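Side-chain contacts in esterase (Uncultured bacterium, PDB 5EGN), which degrades N-acyl homoserine lactones, the signals of bacterial quorum sensing, and probably acts as a serine-type esterase of the alpha/beta hydrolase fold: residues A[22-27]-A[33-38]; A[52-57]-A[68-73]; A[95-100]-A[191-196]; A[144-149]-A[163-168]. The protein carries 2 engineered substitutions. All coordinates share one frame; numbering follows the deposited sequence.

Interaction 1 (A[22-27]-A[33-38]); sequences IVFLHP and GIWYFQ
Phe-24 and Trp-35 place CG alike, opposite the carbonyl carbon and beside the backbone N (chi1 -62° and -61°), and from facing backbones this brings the phenylalanine stem and the indole together. Phe-24 CB stands over the five-membered ring of Trp-35, 3.4 Å from its centroid and close to the ring normal, a CH-pi contact. The phenyl ring itself meets the indole obliquely, with planes 42° apart and Phe-24 CD2 3.6 Å from Trp-35 CE3. The other face of the indole carries Ile-34 CG2 from its own segment. At the rim, Leu-25 O approaches Trp-35 CZ2 to 3.3 Å, close to the ring plane. Trp-35 NE1 and His-26 N are two donors that cannot bond each other; both instead donate weakly to a water that also donates to Phe-24 O. The arrangement is a worked case of the first half of a beta-alpha-beta unit in the alpha/beta hydrolase fold: strand 21-25 leads through a loop to helix 36-39 and then to strand 47-51. The loop after strand 21-25 commonly contributes to the oxyanion hole in relatives, which is consistent with Pro-27 lying against Ser-93. Replacing the indole of Trp-35 by an alanine side chain is likely to open a gap beside Phe-24 CB and leave the bridging water with one donor fewer. Farther along, Ile-34 CD1 reaches Pro-27 CG, 3.6 Å away. Gln-38 adds its CB, 3.9 Å from Phe-24 CE2, while its amide turns away to Gln-245 O.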
loop_
_atom_site.group_PDB
_atom_site.type_symbol
_atom_site.label_atom_id
_atom_site.label_comp_id
_atom_site.label_asym_id
_atom_site.label_seq_id
_atom_site.Cartn_x
_atom_site.Cartn_y
_atom_site.Cartn_z
ATOM N N ILE A 22 5.972 16.494 -0.897
ATOM C CA ILE A 22 6.790 15.483 -0.234
ATOM C C ILE A 22 6.962 14.273 -1.144
ATOM O O ILE A 22 5.980 13.651 -1.547
ATOM C CB ILE A 22 6.177 15.019 1.102
ATOM C CG1 ILE A 22 5.956 16.204 2.044
ATOM C CG2 ILE A 22 7.067 13.971 1.759
ATOM C CD1 ILE A 22 5.313 15.819 3.358
ATOM N N VAL A 23 8.204 13.932 -1.466
ATOM C CA VAL A 23 8.455 12.818 -2.371
ATOM C C VAL A 23 8.952 11.572 -1.638
ATOM O O VAL A 23 10.009 11.589 -1.006
ATOM C CB VAL A 23 9.473 13.200 -3.458
ATOM C CG1 VAL A 23 9.769 12.006 -4.342
ATOM C CG2 VAL A 23 8.942 14.359 -4.290
ATOM N N PHE A 24 8.179 10.493 -1.733
ATOM C CA PHE A 24 8.531 9.220 -1.119
ATOM C C PHE A 24 9.186 8.266 -2.121
ATOM O O PHE A 24 8.618 7.933 -3.190
ATOM C CB PHE A 24 7.300 8.561 -0.490
ATOM C CG PHE A 24 6.679 9.360 0.625
ATOM C CD1 PHE A 24 5.624 10.221 0.369
ATOM C CD2 PHE A 24 7.147 9.248 1.926
ATOM C CE1 PHE A 24 5.046 10.953 1.389
ATOM C CE2 PHE A 24 6.570 9.977 2.950
ATOM C CZ PHE A 24 5.520 10.831 2.680
ATOM N N LEU A 25 10.392 7.850 -1.741
ATOM C CA LEU A 25 11.254 6.981 -2.524
ATOM C C LEU A 25 11.454 5.664 -1.790
ATOM O O LEU A 25 12.150 5.614 -0.775
ATOM C CB LEU A 25 12.603 7.658 -2.768
ATOM C CG LEU A 25 12.527 9.051 -3.384
ATOM C CD1 LEU A 25 13.906 9.680 -3.528
ATOM C CD2 LEU A 25 11.836 8.945 -4.725
ATOM N N HIS A 26 10.849 4.602 -2.312
ATOM C CA HIS A 26 10.835 3.299 -1.648
ATOM C C HIS A 26 12.206 2.616 -1.638
ATOM O O HIS A 26 13.057 2.927 -2.468
ATOM C CB HIS A 26 9.808 2.389 -2.326
ATOM C CG HIS A 26 10.217 1.931 -3.691
ATOM N ND1 HIS A 26 11.072 0.869 -3.897
ATOM C CD2 HIS A 26 9.892 2.395 -4.920
ATOM C CE1 HIS A 26 11.255 0.698 -5.193
ATOM N NE2 HIS A 26 10.550 1.610 -5.837
ATOM N N PRO A 27 12.418 1.673 -0.700
ATOM C CA PRO A 27 13.673 0.911 -0.663
ATOM C C PRO A 27 13.804 -0.087 -1.812
ATOM O O PRO A 27 12.858 -0.299 -2.569
ATOM C CB PRO A 27 13.597 0.177 0.680
ATOM C CG PRO A 27 12.148 0.054 0.950
ATOM C CD PRO A 27 11.546 1.331 0.437
ATOM N N GLY A 33 3.972 1.106 -2.559
ATOM C CA GLY A 33 2.989 0.627 -1.604
ATOM C C GLY A 33 3.467 0.752 -0.168
ATOM O O GLY A 33 2.691 1.080 0.723
ATOM N N ILE A 34 4.760 0.517 0.045
ATOM C CA ILE A 34 5.379 0.597 1.372
ATOM C C ILE A 34 5.077 1.904 2.123
ATOM O O ILE A 34 5.217 1.962 3.344
ATOM C CB ILE A 34 6.922 0.425 1.274
ATOM C CG1 ILE A 34 7.518 -0.017 2.616
ATOM C CG2 ILE A 34 7.584 1.706 0.778
ATOM C CD1 ILE A 34 8.994 -0.342 2.552
ATOM N N TRP A 35 4.651 2.939 1.402
ATOM C CA TRP A 35 4.369 4.228 2.028
ATOM C C TRP A 35 2.894 4.416 2.382
ATOM O O TRP A 35 2.454 5.550 2.606
ATOM C CB TRP A 35 4.822 5.363 1.109
ATOM C CG TRP A 35 6.286 5.343 0.808
ATOM C CD1 TRP A 35 6.869 5.094 -0.398
ATOM C CD2 TRP A 35 7.355 5.578 1.733
ATOM N NE1 TRP A 35 8.236 5.167 -0.284
ATOM C CE2 TRP A 35 8.560 5.461 1.015
ATOM C CE3 TRP A 35 7.411 5.878 3.099
ATOM C CZ2 TRP A 35 9.808 5.633 1.612
ATOM C CZ3 TRP A 35 8.653 6.049 3.692
ATOM C CH2 TRP A 35 9.833 5.926 2.948
ATOM N N TYR A 36 2.146 3.312 2.448
ATOM C CA TYR A 36 0.694 3.356 2.636
ATOM C C TYR A 36 0.283 4.165 3.862
ATOM O O TYR A 36 -0.670 4.938 3.811
ATOM C CB TYR A 36 0.111 1.935 2.735
ATOM C CG TYR A 36 -1.391 1.922 2.952
ATOM C CD1 TYR A 36 -2.259 2.304 1.937
ATOM C CD2 TYR A 36 -1.938 1.559 4.177
ATOM C CE1 TYR A 36 -3.627 2.318 2.130
ATOM C CE2 TYR A 36 -3.311 1.569 4.379
ATOM C CZ TYR A 36 -4.146 1.949 3.351
ATOM O OH TYR A 36 -5.506 1.963 3.541
ATOM N N PHE A 37 1.009 3.998 4.959
ATOM C CA PHE A 37 0.638 4.681 6.191
ATOM C C PHE A 37 1.128 6.126 6.242
ATOM O O PHE A 37 0.726 6.884 7.124
ATOM C CB PHE A 37 1.168 3.922 7.407
ATOM C CG PHE A 37 0.559 2.564 7.589
ATOM C CD1 PHE A 37 -0.755 2.424 8.004
ATOM C CD2 PHE A 37 1.306 1.425 7.351
ATOM C CE1 PHE A 37 -1.313 1.167 8.173
ATOM C CE2 PHE A 37 0.756 0.169 7.518
ATOM C CZ PHE A 37 -0.554 0.040 7.930
ATOM N N GLN A 38 1.988 6.506 5.303
ATOM C CA GLN A 38 2.487 7.876 5.241
ATOM C C GLN A 38 1.744 8.686 4.188
ATOM O O GLN A 38 1.400 9.847 4.407
ATOM C CB GLN A 38 3.988 7.896 4.940
ATOM C CG GLN A 38 4.875 7.500 6.108
ATOM C CD GLN A 38 4.862 6.010 6.379
ATOM O OE1 GLN A 38 4.987 5.199 5.463
ATOM N NE2 GLN A 38 4.710 5.642 7.647
HETATM O O HOH W 1 8.299 5.436 -3.434
#

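Interaction 2 (A[52-57]-A[68-73]); sequences DHRGHG and IMEHAD
The imidazole of His-71 is met obliquely by two aliphatic carbons: Arg-54 CG, set between its backbone N and carbonyl carbon (chi1 58°), comes to 3.4 Å from His-71 CE1, and His-53 CB to 3.7 Å from the same atom, while Arg-54 N lies at the ring edge, in plane. A water that accepts from Arg-54 N also bonds His-71 ND1. The rings of His-53 and His-71 meet obliquely, planes 63° apart. One face of the Arg-54 guanidinium carries Glu-70 CB; the Glu-70 carboxylate stays beyond salt-bridge range, with OE2 4.2 Å from Arg-54 NH1 and well out of the guanidinium plane, and its OE1 is hydrogen-bonded to Ser-67 OG. The charge of Arg-54 is instead paired by its NE with Asp-74, and NH1 donates to Gly-65 O. A leucine in place of Arg-54 would probably leave Asp-74 without its mate and uncover the flank of Glu-70. The type II turn from His-53 to His-56 presents His-53 and Arg-54 to helix 68-81. The contact lays the loop after strand 47-51 against the start of this helix, with Val-9 and Ile-11 of strand 9-16 beside Arg-54 and Ile-98 of helix 94-105 touching His-53 and His-71.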
loop_
_atom_site.group_PDB
_atom_site.type_symbol
_atom_site.label_atom_id
_atom_site.label_comp_id
_atom_site.label_asym_id
_atom_site.label_seq_id
_atom_site.Cartn_x
_atom_site.Cartn_y
_atom_site.Cartn_z
ATOM N N ASP A 52 7.478 4.648 -7.896
ATOM C CA ASP A 52 8.069 3.355 -8.213
ATOM C C ASP A 52 9.345 3.554 -9.026
ATOM O O ASP A 52 9.299 4.074 -10.141
ATOM C CB ASP A 52 7.080 2.488 -8.994
ATOM C CG ASP A 52 6.053 1.824 -8.104
ATOM O OD1 ASP A 52 5.861 2.283 -6.958
ATOM O OD2 ASP A 52 5.437 0.836 -8.556
ATOM N N HIS A 53 10.481 3.151 -8.465
ATOM C CA HIS A 53 11.748 3.217 -9.185
ATOM C C HIS A 53 11.686 2.337 -10.425
ATOM O O HIS A 53 10.864 1.424 -10.501
ATOM C CB HIS A 53 12.908 2.774 -8.291
ATOM C CG HIS A 53 12.980 3.499 -6.984
ATOM N ND1 HIS A 53 12.534 4.792 -6.821
ATOM C CD2 HIS A 53 13.445 3.107 -5.774
ATOM C CE1 HIS A 53 12.722 5.167 -5.568
ATOM N NE2 HIS A 53 13.273 4.162 -4.912
ATOM N N ARG A 54 12.551 2.610 -11.396
ATOM C CA ARG A 54 12.638 1.755 -12.570
ATOM C C ARG A 54 13.110 0.371 -12.143
ATOM O O ARG A 54 13.980 0.241 -11.283
ATOM C CB ARG A 54 13.577 2.351 -13.622
ATOM C CG ARG A 54 15.000 2.591 -13.147
ATOM C CD ARG A 54 15.904 2.965 -14.308
ATOM N NE ARG A 54 15.410 4.139 -15.022
ATOM C CZ ARG A 54 15.945 4.615 -16.142
ATOM N NH1 ARG A 54 16.997 4.018 -16.684
ATOM N NH2 ARG A 54 15.427 5.690 -16.721
ATOM N N GLY A 55 12.517 -0.661 -12.729
ATOM C CA GLY A 55 12.835 -2.024 -12.351
ATOM C C GLY A 55 12.026 -2.499 -11.160
ATOM O O GLY A 55 12.193 -3.626 -10.697
ATOM N N HIS A 56 11.145 -1.635 -10.663
ATOM C CA HIS A 56 10.336 -1.956 -9.494
ATOM C C HIS A 56 8.850 -1.735 -9.744
ATOM O O HIS A 56 8.458 -0.793 -10.431
ATOM C CB HIS A 56 10.774 -1.120 -8.290
ATOM C CG HIS A 56 12.184 -1.371 -7.857
ATOM N ND1 HIS A 56 13.270 -0.832 -8.512
ATOM C CD2 HIS A 56 12.685 -2.104 -6.835
ATOM C CE1 HIS A 56 14.381 -1.221 -7.911
ATOM N NE2 HIS A 56 14.053 -1.994 -6.891
ATOM N N GLY A 57 8.037 -2.620 -9.174
ATOM C CA GLY A 57 6.593 -2.467 -9.155
ATOM C C GLY A 57 5.917 -2.242 -10.492
ATOM O O GLY A 57 5.901 -3.124 -11.351
ATOM N N ILE A 68 22.282 5.342 -9.719
ATOM C CA ILE A 68 21.510 6.201 -8.832
ATOM C C ILE A 68 21.196 7.528 -9.523
ATOM O O ILE A 68 20.156 8.143 -9.275
ATOM C CB ILE A 68 22.260 6.449 -7.509
ATOM C CG1 ILE A 68 22.621 5.115 -6.857
ATOM C CG2 ILE A 68 21.420 7.273 -6.554
ATOM C CD1 ILE A 68 21.421 4.253 -6.536
ATOM N N MET A 69 22.092 7.949 -10.411
ATOM C CA MET A 69 21.895 9.172 -11.178
ATOM C C MET A 69 20.684 9.051 -12.102
ATOM O O MET A 69 19.889 9.983 -12.230
ATOM C CB MET A 69 23.146 9.505 -11.994
ATOM C CG MET A 69 24.428 9.599 -11.180
ATOM S SD MET A 69 25.236 8.001 -10.956
ATOM C CE MET A 69 26.649 8.472 -9.964
ATOM N N GLU A 70 20.548 7.894 -12.742
ATOM C CA GLU A 70 19.425 7.641 -13.640
ATOM C C GLU A 70 18.098 7.590 -12.877
ATOM O O GLU A 70 17.077 8.103 -13.350
ATOM C CB GLU A 70 19.657 6.345 -14.421
ATOM C CG GLU A 70 20.648 6.510 -15.574
ATOM C CD GLU A 70 21.162 5.188 -16.108
ATOM O OE1 GLU A 70 21.714 4.400 -15.309
ATOM O OE2 GLU A 70 21.028 4.941 -17.326
ATOM N N HIS A 71 18.120 6.968 -11.700
ATOM C CA HIS A 71 16.972 6.977 -10.795
ATOM C C HIS A 71 16.571 8.410 -10.453
ATOM O O HIS A 71 15.386 8.780 -10.503
ATOM C CB HIS A 71 17.288 6.208 -9.510
ATOM C CG HIS A 71 17.170 4.722 -9.640
ATOM N ND1 HIS A 71 15.981 4.094 -9.942
ATOM C CD2 HIS A 71 18.086 3.736 -9.484
ATOM C CE1 HIS A 71 16.172 2.787 -9.977
ATOM N NE2 HIS A 71 17.441 2.545 -9.704
ATOM N N ALA A 72 17.576 9.208 -10.105
ATOM C CA ALA A 72 17.373 10.612 -9.777
ATOM C C ALA A 72 16.740 11.357 -10.946
ATOM O O ALA A 72 15.874 12.209 -10.750
ATOM C CB ALA A 72 18.690 11.259 -9.381
ATOM N N ASP A 73 17.166 11.027 -12.162
ATOM C CA ASP A 73 16.599 11.654 -13.351
ATOM C C ASP A 73 15.141 11.235 -13.538
ATOM O O ASP A 73 14.319 12.036 -13.981
ATOM C CB ASP A 73 17.421 11.313 -14.595
ATOM C CG ASP A 73 17.051 12.175 -15.796
ATOM O OD1 ASP A 73 16.308 13.164 -15.618
ATOM O OD2 ASP A 73 17.511 11.870 -16.918
HETATM O O HOH W 2 13.995 5.174 -11.086
#

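Interaction 3 (A[95-100]-A[191-196]); sequences GGMIAM and FAWNIK
Trp-193 reaches the helix with the benzo end of its indole, and Met-97 and Met-100 receive it in two different ways. Met-97 lies over one face: its CB sits 3.9 Å from the centroid of the six-membered ring as a CH-pi contact, and CG touches Trp-193 CZ3 at 3.6 Å. Beyond CG the chain runs extended, past the ring and opposite to the direction of the indole, leaving SD oblique at 4.8 Å from the centroid in a Met-aromatic contact. Met-100 comes to the edge instead. A bend at chi3 (-77°) folds its methyl back, placing CE in the ring plane 3.6 Å from Trp-193 CH2. The face turned from Met-97 is backed by Ile-195 CG2, and Ile-195 CD1 also reaches Met-100 CB. At the other end of the indole NE1 donates to Gln-101 OE1. Helix 94-105 leads out of the probable nucleophile elbow, whose GxSxG pattern ends at Gly-95 in its first turn, as expected of an alpha/beta hydrolase; the loop holding Trp-193 runs between helix 177-185 and strand 206-211. No hydrogen bond crosses between the two segments, so their join rests on shape and dispersion, with two flexible, polarisable thioether chains moulded round a flat ring whose one polar atom is satisfied elsewhere.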
loop_
_atom_site.group_PDB
_atom_site.type_symbol
_atom_site.label_atom_id
_atom_site.label_comp_id
_atom_site.label_asym_id
_atom_site.label_seq_id
_atom_site.Cartn_x
_atom_site.Cartn_y
_atom_site.Cartn_z
ATOM N N GLY A 95 16.463 4.655 -1.777
ATOM C CA GLY A 95 15.733 5.899 -1.933
ATOM C C GLY A 95 16.525 7.053 -1.349
ATOM O O GLY A 95 16.510 8.165 -1.880
ATOM N N GLY A 96 17.218 6.781 -0.248
ATOM C CA GLY A 96 18.095 7.760 0.366
ATOM C C GLY A 96 19.250 8.096 -0.556
ATOM O O GLY A 96 19.645 9.259 -0.675
ATOM N N MET A 97 19.788 7.071 -1.211
ATOM C CA MET A 97 20.827 7.255 -2.217
ATOM C C MET A 97 20.344 8.180 -3.325
ATOM O O MET A 97 21.040 9.118 -3.718
ATOM C CB MET A 97 21.248 5.913 -2.818
ATOM C CG MET A 97 21.736 4.892 -1.815
ATOM S SD MET A 97 22.331 3.397 -2.627
ATOM C CE MET A 97 22.712 2.383 -1.206
ATOM N N ILE A 98 19.143 7.899 -3.822
ATOM C CA ILE A 98 18.532 8.680 -4.892
ATOM C C ILE A 98 18.351 10.136 -4.473
ATOM O O ILE A 98 18.638 11.053 -5.245
ATOM C CB ILE A 98 17.171 8.084 -5.306
ATOM C CG1 ILE A 98 17.361 6.682 -5.887
ATOM C CG2 ILE A 98 16.480 8.977 -6.321
ATOM C CD1 ILE A 98 16.070 5.924 -6.093
ATOM N N ALA A 99 17.888 10.340 -3.244
ATOM C CA ALA A 99 17.699 11.684 -2.710
ATOM C C ALA A 99 19.023 12.445 -2.605
ATOM O O ALA A 99 19.095 13.629 -2.938
ATOM C CB ALA A 99 17.017 11.621 -1.351
ATOM N N MET A 100 20.067 11.764 -2.140
ATOM C CA MET A 100 21.382 12.387 -1.998
ATOM C C MET A 100 21.966 12.774 -3.358
ATOM O O MET A 100 22.464 13.893 -3.542
ATOM C CB MET A 100 22.339 11.454 -1.250
ATOM C CG MET A 100 22.063 11.366 0.247
ATOM S SD MET A 100 23.290 10.428 1.182
ATOM C CE MET A 100 22.829 8.747 0.772
ATOM N N PHE A 191 24.884 -1.008 -4.906
ATOM C CA PHE A 191 26.000 -1.499 -4.106
ATOM C C PHE A 191 27.285 -0.707 -4.332
ATOM O O PHE A 191 28.100 -0.562 -3.421
ATOM C CB PHE A 191 26.257 -2.980 -4.402
ATOM C CG PHE A 191 25.204 -3.902 -3.855
ATOM C CD1 PHE A 191 25.056 -4.074 -2.489
ATOM C CD2 PHE A 191 24.375 -4.612 -4.707
ATOM C CE1 PHE A 191 24.094 -4.926 -1.984
ATOM C CE2 PHE A 191 23.411 -5.466 -4.205
ATOM C CZ PHE A 191 23.271 -5.623 -2.844
ATOM N N ALA A 192 27.464 -0.195 -5.545
ATOM C CA ALA A 192 28.732 0.416 -5.929
ATOM C C ALA A 192 28.733 1.936 -5.780
ATOM O O ALA A 192 29.797 2.554 -5.708
ATOM C CB ALA A 192 29.080 0.033 -7.357
ATOM N N TRP A 193 27.544 2.531 -5.740
ATOM C CA TRP A 193 27.398 3.978 -5.603
ATOM C C TRP A 193 28.097 4.492 -4.349
ATOM O O TRP A 193 27.809 4.046 -3.241
ATOM C CB TRP A 193 25.917 4.355 -5.573
ATOM C CG TRP A 193 25.644 5.819 -5.458
ATOM C CD1 TRP A 193 25.727 6.750 -6.453
ATOM C CD2 TRP A 193 25.210 6.520 -4.287
ATOM N NE1 TRP A 193 25.384 7.989 -5.969
ATOM C CE2 TRP A 193 25.061 7.874 -4.643
ATOM C CE3 TRP A 193 24.938 6.133 -2.972
ATOM C CZ2 TRP A 193 24.653 8.843 -3.730
ATOM C CZ3 TRP A 193 24.535 7.096 -2.068
ATOM C CH2 TRP A 193 24.394 8.435 -2.450
ATOM N N ASN A 194 29.017 5.433 -4.532
ATOM C CA ASN A 194 29.848 5.911 -3.435
ATOM C C ASN A 194 30.146 7.405 -3.547
ATOM O O ASN A 194 30.817 7.844 -4.480
ATOM C CB ASN A 194 31.152 5.110 -3.389
ATOM C CG ASN A 194 31.925 5.313 -2.102
ATOM O OD1 ASN A 194 31.919 6.395 -1.519
ATOM N ND2 ASN A 194 32.603 4.264 -1.653
ATOM N N ILE A 195 29.648 8.180 -2.588
ATOM C CA ILE A 195 29.872 9.621 -2.575
ATOM C C ILE A 195 30.419 10.097 -1.231
ATOM O O ILE A 195 30.092 11.193 -0.771
ATOM C CB ILE A 195 28.581 10.407 -2.892
ATOM C CG1 ILE A 195 27.485 10.088 -1.871
ATOM C CG2 ILE A 195 28.100 10.097 -4.299
ATOM C CD1 ILE A 195 26.440 11.176 -1.746
ATOM N N LYS A 196 31.256 9.272 -0.610
ATOM C CA LYS A 196 31.861 9.599 0.682
ATOM C C LYS A 196 32.558 10.957 0.676
ATOM O O LYS A 196 32.465 11.715 1.640
ATOM C CB LYS A 196 32.863 8.518 1.095
ATOM C CG LYS A 196 32.242 7.187 1.496
ATOM C CD LYS A 196 33.318 6.148 1.780
ATOM C CE LYS A 196 32.729 4.861 2.343
ATOM N NZ LYS A 196 32.497 3.822 1.303
#

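Interaction 4 (A[144-149]-A[163-168]); sequences GLLEGA and AVMKAH
Leu-146 presses a single methyl, CD2, against the backbone of helix 159-168, 3.4 Å from Met-165 O and 3.7 Å from Lys-166 N. Leu-146 CD2 also lies 3.7 Å from Met-165 CB, at the root of that side chain. Met-165 then folds away from Leu-146, with bends at both chi2 (59°) and chi3 (68°) carrying its far end toward Phe-243. Lys-166 does the reverse: beyond CG its chain is fully extended, bringing the ammonium across toward Glu-147, while Lys-166 CG passes 4.1 Å from Leu-146 CD2. Glu-147, also extended beyond CG, crosses the lysine obliquely. The two ends form a long salt bridge, with NZ of Lys-166 3.9 Å from OE2 of Glu-147, at a solvent-exposed margin where such a pair is likely to be loosely held. Both segments lie in the largely helical region between strands 110-116 and 206-211, the place where alpha/beta hydrolases commonly carry a cap. The chain makes a type I turn from Leu-146 to Ala-149, and from it Gly-148 and Ala-149 bond through their backbones to Leu-215 and His-242. Helix 159-168 in turn faces the second subunit, where His-168 NE2 is hydrogen-bonded to Tyr-36 OH of that neighbouring chain.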
loop_
_atom_site.group_PDB
_atom_site.type_symbol
_atom_site.label_atom_id
_atom_site.label_comp_id
_atom_site.label_asym_id
_atom_site.label_seq_id
_atom_site.Cartn_x
_atom_site.Cartn_y
_atom_site.Cartn_z
ATOM N N GLY A 144 18.226 -14.226 4.086
ATOM C CA GLY A 144 19.178 -14.074 5.170
ATOM C C GLY A 144 19.468 -12.620 5.491
ATOM O O GLY A 144 19.584 -12.246 6.657
ATOM N N LEU A 145 19.583 -11.795 4.455
ATOM C CA LEU A 145 19.805 -10.366 4.644
ATOM C C LEU A 145 18.585 -9.701 5.272
ATOM O O LEU A 145 18.710 -8.789 6.088
ATOM C CB LEU A 145 20.140 -9.692 3.312
ATOM C CG LEU A 145 20.416 -8.186 3.334
ATOM C CD1 LEU A 145 21.675 -7.883 2.550
ATOM C CD2 LEU A 145 19.242 -7.406 2.766
ATOM N N LEU A 146 17.403 -10.173 4.890
ATOM C CA LEU A 146 16.160 -9.573 5.354
ATOM C C LEU A 146 15.846 -9.919 6.802
ATOM O O LEU A 146 15.098 -9.202 7.468
ATOM C CB LEU A 146 15.001 -9.993 4.451
ATOM C CG LEU A 146 14.446 -8.818 3.649
ATOM C CD1 LEU A 146 15.577 -8.051 2.984
ATOM C CD2 LEU A 146 13.447 -9.294 2.619
ATOM N N GLU A 147 16.420 -11.011 7.295
ATOM C CA GLU A 147 16.259 -11.347 8.707
ATOM C C GLU A 147 17.008 -10.367 9.616
ATOM O O GLU A 147 16.819 -10.369 10.831
ATOM C CB GLU A 147 16.720 -12.779 8.975
ATOM C CG GLU A 147 15.649 -13.815 8.675
ATOM C CD GLU A 147 16.140 -15.239 8.829
ATOM O OE1 GLU A 147 17.342 -15.432 9.103
ATOM O OE2 GLU A 147 15.317 -16.167 8.681
ATOM N N GLY A 148 17.848 -9.525 9.023
ATOM C CA GLY A 148 18.557 -8.505 9.772
ATOM C C GLY A 148 18.003 -7.118 9.504
ATOM O O GLY A 148 18.574 -6.115 9.935
ATOM N N ALA A 149 16.879 -7.064 8.794
ATOM C CA ALA A 149 16.273 -5.797 8.396
ATOM C C ALA A 149 15.151 -5.369 9.336
ATOM O O ALA A 149 14.695 -4.227 9.287
ATOM C CB ALA A 149 15.748 -5.892 6.974
ATOM N N ALA A 163 7.434 -10.856 6.131
ATOM C CA ALA A 163 6.697 -11.635 5.137
ATOM C C ALA A 163 6.588 -10.901 3.795
ATOM O O ALA A 163 6.976 -11.433 2.749
ATOM C CB ALA A 163 5.311 -11.981 5.661
ATOM N N VAL A 164 6.061 -9.680 3.830
ATOM C CA VAL A 164 5.826 -8.923 2.603
ATOM C C VAL A 164 7.144 -8.525 1.940
ATOM O O VAL A 164 7.219 -8.411 0.713
ATOM C CB VAL A 164 4.959 -7.658 2.865
ATOM C CG1 VAL A 164 5.746 -6.583 3.599
ATOM C CG2 VAL A 164 4.412 -7.108 1.558
ATOM N N MET A 165 8.189 -8.340 2.741
ATOM C CA MET A 165 9.478 -7.955 2.182
ATOM C C MET A 165 10.154 -9.148 1.516
ATOM O O MET A 165 10.826 -9.000 0.495
ATOM C CB MET A 165 10.382 -7.358 3.258
ATOM C CG MET A 165 11.017 -6.048 2.838
ATOM S SD MET A 165 9.787 -4.793 2.438
ATOM C CE MET A 165 9.087 -4.481 4.058
ATOM N N LYS A 166 9.969 -10.331 2.092
ATOM C CA LYS A 166 10.459 -11.555 1.468
ATOM C C LYS A 166 9.661 -11.857 0.209
ATOM O O LYS A 166 10.163 -12.482 -0.726
ATOM C CB LYS A 166 10.389 -12.735 2.439
ATOM C CG LYS A 166 11.626 -12.890 3.309
ATOM C CD LYS A 166 11.599 -14.197 4.087
ATOM C CE LYS A 166 12.842 -14.349 4.952
ATOM N NZ LYS A 166 12.847 -15.634 5.706
ATOM N N ALA A 167 8.413 -11.403 0.191
ATOM C CA ALA A 167 7.552 -11.582 -0.970
ATOM C C ALA A 167 7.942 -10.645 -2.110
ATOM O O ALA A 167 7.829 -11.005 -3.282
ATOM C CB ALA A 167 6.105 -11.363 -0.584
ATOM N N HIS A 168 8.402 -9.447 -1.758
ATOM C CA HIS A 168 8.733 -8.422 -2.749
ATOM C C HIS A 168 9.749 -8.873 -3.802
ATOM O O HIS A 168 9.566 -8.612 -4.991
ATOM C CB HIS A 168 9.255 -7.164 -2.052
ATOM C CG HIS A 168 8.198 -6.141 -1.775
ATOM N ND1 HIS A 168 7.466 -5.539 -2.775
ATOM C CD2 HIS A 168 7.756 -5.606 -0.612
ATOM C CE1 HIS A 168 6.616 -4.680 -2.241
ATOM N NE2 HIS A 168 6.772 -4.702 -0.930
#

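Interactions 1, 2 and 3 are buried round the central sheet, whereas interaction 4 joins helices of the probable cap, partly open to solvent. The first three touch: His-26 O probably accepts from His-53 NE2, and Leu-25 CD1 lies on Gly-95 O. Interactions 2 and 3 share the seam of helices 68-81 and 94-105 (Ile-68 CG2 on Met-97 O, His-71 on Ile-98), with the Trp-193 loop against Ile-68. Interaction 3 is wholly apolar and aromatic; interaction 1 is mainly so, with one bridging water; interaction 2 mixes histidines, water and a charge paired elsewhere; interaction 4 sets one methyl beside a long ion pair. Tyr-36 in interaction 1 bonds His-168 of the second subunit, and His-168 in interaction 4 bonds that subunit's Tyr-36.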